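Local coordinates for muconolactone isomerase-like protein (Thermus thermophilus, PDB 1VDH) that catalyses the hydrogen peroxide-dependent decarboxylation of Fe-coproporphyrin III to heme b, the last step of the coproporphyrin-dependent pathway of heme synthesis, at residues 18-23 against 102-107. Residues are numbered along the deposited sequence; the frame is centred on the assembly and turned at random.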
loop_
_atom_site.group_PDB
_atom_site.type_symbol
_atom_site.label_atom_id
_atom_site.label_comp_id
_atom_site.label_asym_id
_atom_site.label_seq_id
_atom_site.Cartn_x
_atom_site.Cartn_y
_atom_site.Cartn_z
ATOM N N LEU A 18 4.281 20.612 -13.126
ATOM C CA LEU A 18 4.950 19.398 -12.690
ATOM C C LEU A 18 5.520 19.570 -11.287
ATOM O O LEU A 18 6.290 20.499 -11.025
ATOM C CB LEU A 18 6.077 18.988 -13.643
ATOM C CG LEU A 18 6.912 17.791 -13.154
ATOM C CD1 LEU A 18 6.054 16.527 -13.112
ATOM C CD2 LEU A 18 8.122 17.578 -14.054
ATOM N N HIS A 19 5.076 18.714 -10.373
ATOM C CA HIS A 19 5.601 18.706 -9.015
ATOM C C HIS A 19 6.581 17.547 -9.028
ATOM O O HIS A 19 6.205 16.415 -9.326
ATOM C CB HIS A 19 4.507 18.432 -7.983
ATOM C CG HIS A 19 3.683 19.630 -7.651
ATOM N ND1 HIS A 19 2.662 20.078 -8.463
ATOM C CD2 HIS A 19 3.720 20.471 -6.592
ATOM C CE1 HIS A 19 2.106 21.141 -7.915
ATOM N NE2 HIS A 19 2.730 21.401 -6.781
ATOM N N ASP A 20 7.839 17.835 -8.732
ATOM C CA ASP A 20 8.870 16.811 -8.730
ATOM C C ASP A 20 9.484 16.756 -7.339
ATOM O O ASP A 20 10.318 17.594 -6.988
ATOM C CB ASP A 20 9.930 17.158 -9.793
ATOM C CG ASP A 20 10.978 16.064 -9.987
ATOM O OD1 ASP A 20 11.120 15.158 -9.135
ATOM O OD2 ASP A 20 11.685 16.125 -11.011
ATOM N N PHE A 21 9.032 15.787 -6.544
ATOM C CA PHE A 21 9.528 15.587 -5.184
ATOM C C PHE A 21 10.643 14.554 -5.164
ATOM O O PHE A 21 10.487 13.447 -5.688
ATOM C CB PHE A 21 8.404 15.097 -4.261
ATOM C CG PHE A 21 7.335 16.114 -4.003
ATOM C CD1 PHE A 21 7.485 17.056 -2.992
ATOM C CD2 PHE A 21 6.155 16.102 -4.743
ATOM C CE1 PHE A 21 6.480 17.968 -2.712
ATOM C CE2 PHE A 21 5.139 17.013 -4.475
ATOM C CZ PHE A 21 5.299 17.948 -3.457
ATOM N N ARG A 22 11.745 14.890 -4.501
ATOM C CA ARG A 22 12.876 13.981 -4.405
ATOM C C ARG A 22 13.439 13.938 -2.993
ATOM O O ARG A 22 13.253 14.874 -2.204
ATOM C CB ARG A 22 13.981 14.399 -5.381
ATOM C CG ARG A 22 13.473 14.649 -6.788
ATOM C CD ARG A 22 14.309 13.954 -7.833
ATOM N NE ARG A 22 13.809 14.274 -9.165
ATOM C CZ ARG A 22 14.355 13.857 -10.299
ATOM N NH1 ARG A 22 15.433 13.083 -10.278
ATOM N NH2 ARG A 22 13.830 14.236 -11.454
ATOM N N LEU A 23 14.084 12.820 -2.673
ATOM C CA LEU A 23 14.713 12.622 -1.372
ATOM C C LEU A 23 16.218 12.727 -1.564
ATOM O O LEU A 23 16.765 12.230 -2.553
ATOM C CB LEU A 23 14.367 11.244 -0.807
ATOM C CG LEU A 23 12.967 11.069 -0.215
ATOM C CD1 LEU A 23 12.704 9.590 -0.006
ATOM C CD2 LEU A 23 12.852 11.840 1.113
ATOM N N LEU A 102 19.984 11.911 -5.486
ATOM C CA LEU A 102 18.549 12.058 -5.253
ATOM C C LEU A 102 17.750 10.828 -5.650
ATOM O O LEU A 102 18.135 10.076 -6.550
ATOM C CB LEU A 102 17.993 13.255 -6.031
ATOM C CG LEU A 102 18.554 14.644 -5.733
ATOM C CD1 LEU A 102 17.903 15.651 -6.672
ATOM C CD2 LEU A 102 18.305 15.009 -4.274
ATOM N N GLY A 103 16.627 10.644 -4.968
ATOM C CA GLY A 103 15.729 9.544 -5.261
ATOM C C GLY A 103 14.358 10.172 -5.444
ATOM O O GLY A 103 13.968 11.025 -4.642
ATOM N N ARG A 104 13.636 9.803 -6.498
ATOM C CA ARG A 104 12.300 10.367 -6.718
ATOM C C ARG A 104 11.345 9.724 -5.721
ATOM O O ARG A 104 11.255 8.501 -5.645
ATOM C CB ARG A 104 11.802 10.100 -8.143
ATOM C CG ARG A 104 12.667 10.676 -9.249
ATOM C CD ARG A 104 11.912 10.714 -10.583
ATOM N NE ARG A 104 10.897 11.769 -10.605
ATOM C CZ ARG A 104 10.322 12.239 -11.709
ATOM N NH1 ARG A 104 10.647 11.747 -12.900
ATOM N NH2 ARG A 104 9.456 13.240 -11.632
ATOM N N SER A 105 10.636 10.542 -4.952
ATOM C CA SER A 105 9.714 10.003 -3.958
ATOM C C SER A 105 8.241 10.180 -4.314
ATOM O O SER A 105 7.405 9.372 -3.913
ATOM C CB SER A 105 10.004 10.599 -2.578
ATOM O OG SER A 105 9.809 11.999 -2.570
ATOM N N TYR A 106 7.928 11.247 -5.044
ATOM C CA TYR A 106 6.555 11.528 -5.458
ATOM C C TYR A 106 6.584 12.556 -6.586
ATOM O O TYR A 106 7.600 13.218 -6.810
ATOM C CB TYR A 106 5.735 12.069 -4.271
ATOM C CG TYR A 106 4.233 12.087 -4.499
ATOM C CD1 TYR A 106 3.511 10.900 -4.622
ATOM C CD2 TYR A 106 3.535 13.293 -4.598
ATOM C CE1 TYR A 106 2.127 10.911 -4.837
ATOM C CE2 TYR A 106 2.153 13.315 -4.813
ATOM C CZ TYR A 106 1.460 12.123 -4.930
ATOM O OH TYR A 106 0.098 12.141 -5.131
ATOM N N SER A 107 5.475 12.671 -7.307
ATOM C CA SER A 107 5.369 13.626 -8.403
ATOM C C SER A 107 3.908 13.808 -8.765
ATOM O O SER A 107 3.056 13.021 -8.347
ATOM C CB SER A 107 6.146 13.140 -9.638
ATOM O OG SER A 107 5.460 12.093 -10.303
HETATM O O HOH W 1 9.676 12.957 -8.515
HETATM O O HOH W 2 17.102 11.082 -8.859
#
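Arg-22 and Arg-104 lie flat on one another across two antiparallel strands, their guanidinium planes 13° apart and their centres 4.6 Å apart. Asp-20 probably offsets the repulsion: with its CG anti to the backbone N (chi1 -173°), its carboxylate reaches both. Arg-22 takes it side-on, NE giving a bond to OD1 of Asp-20 (2.8 Å) and NH2 one to OD2 (2.9 Å), while NH2 of Arg-104 forms a longer salt bridge to the same OD1 (3.6 Å). Were Arg-22 replaced by an alanine, Asp-20 would probably lose its two-point partner and CG of Arg-104 the flat group lying over it. Two waters extend the network: one accepts from NE of Arg-104 at the edge of its guanidinium, the other joins NH1 of Arg-22 to the carbonyl of Leu-102.

Beneath these charges the backbones pair regularly through Leu-23/Gly-103 and Arg-22/Arg-104, then slip by one residue. Ser-105 and Tyr-106 both face Phe-21 in a classic beta bulge, where O of Phe-21 accepts from N of Ser-105 (3.0 Å) and weakly from N of Tyr-106 (3.4 Å). On the face opposite the arginines, the side chains of Phe-21 and Tyr-106 lie side by side, CD2 of Phe-21 meeting the Tyr-106 ring edge at CD2 (3.8 Å). Both also meet Phe-233, and Tyr-106 touches Pro-146 of the predicted coproheme site.

Strand 74-80 continues the chlorite dismutase-like beta barrel beyond strand 10-24. His-70 of a second subunit hydrogen-bonds to OG of Ser-107. Helix 83-95 covers the charged face, where Glu-90 is Arg-104's stronger partner and Ser-94 hydrogen-bonds to Arg-22.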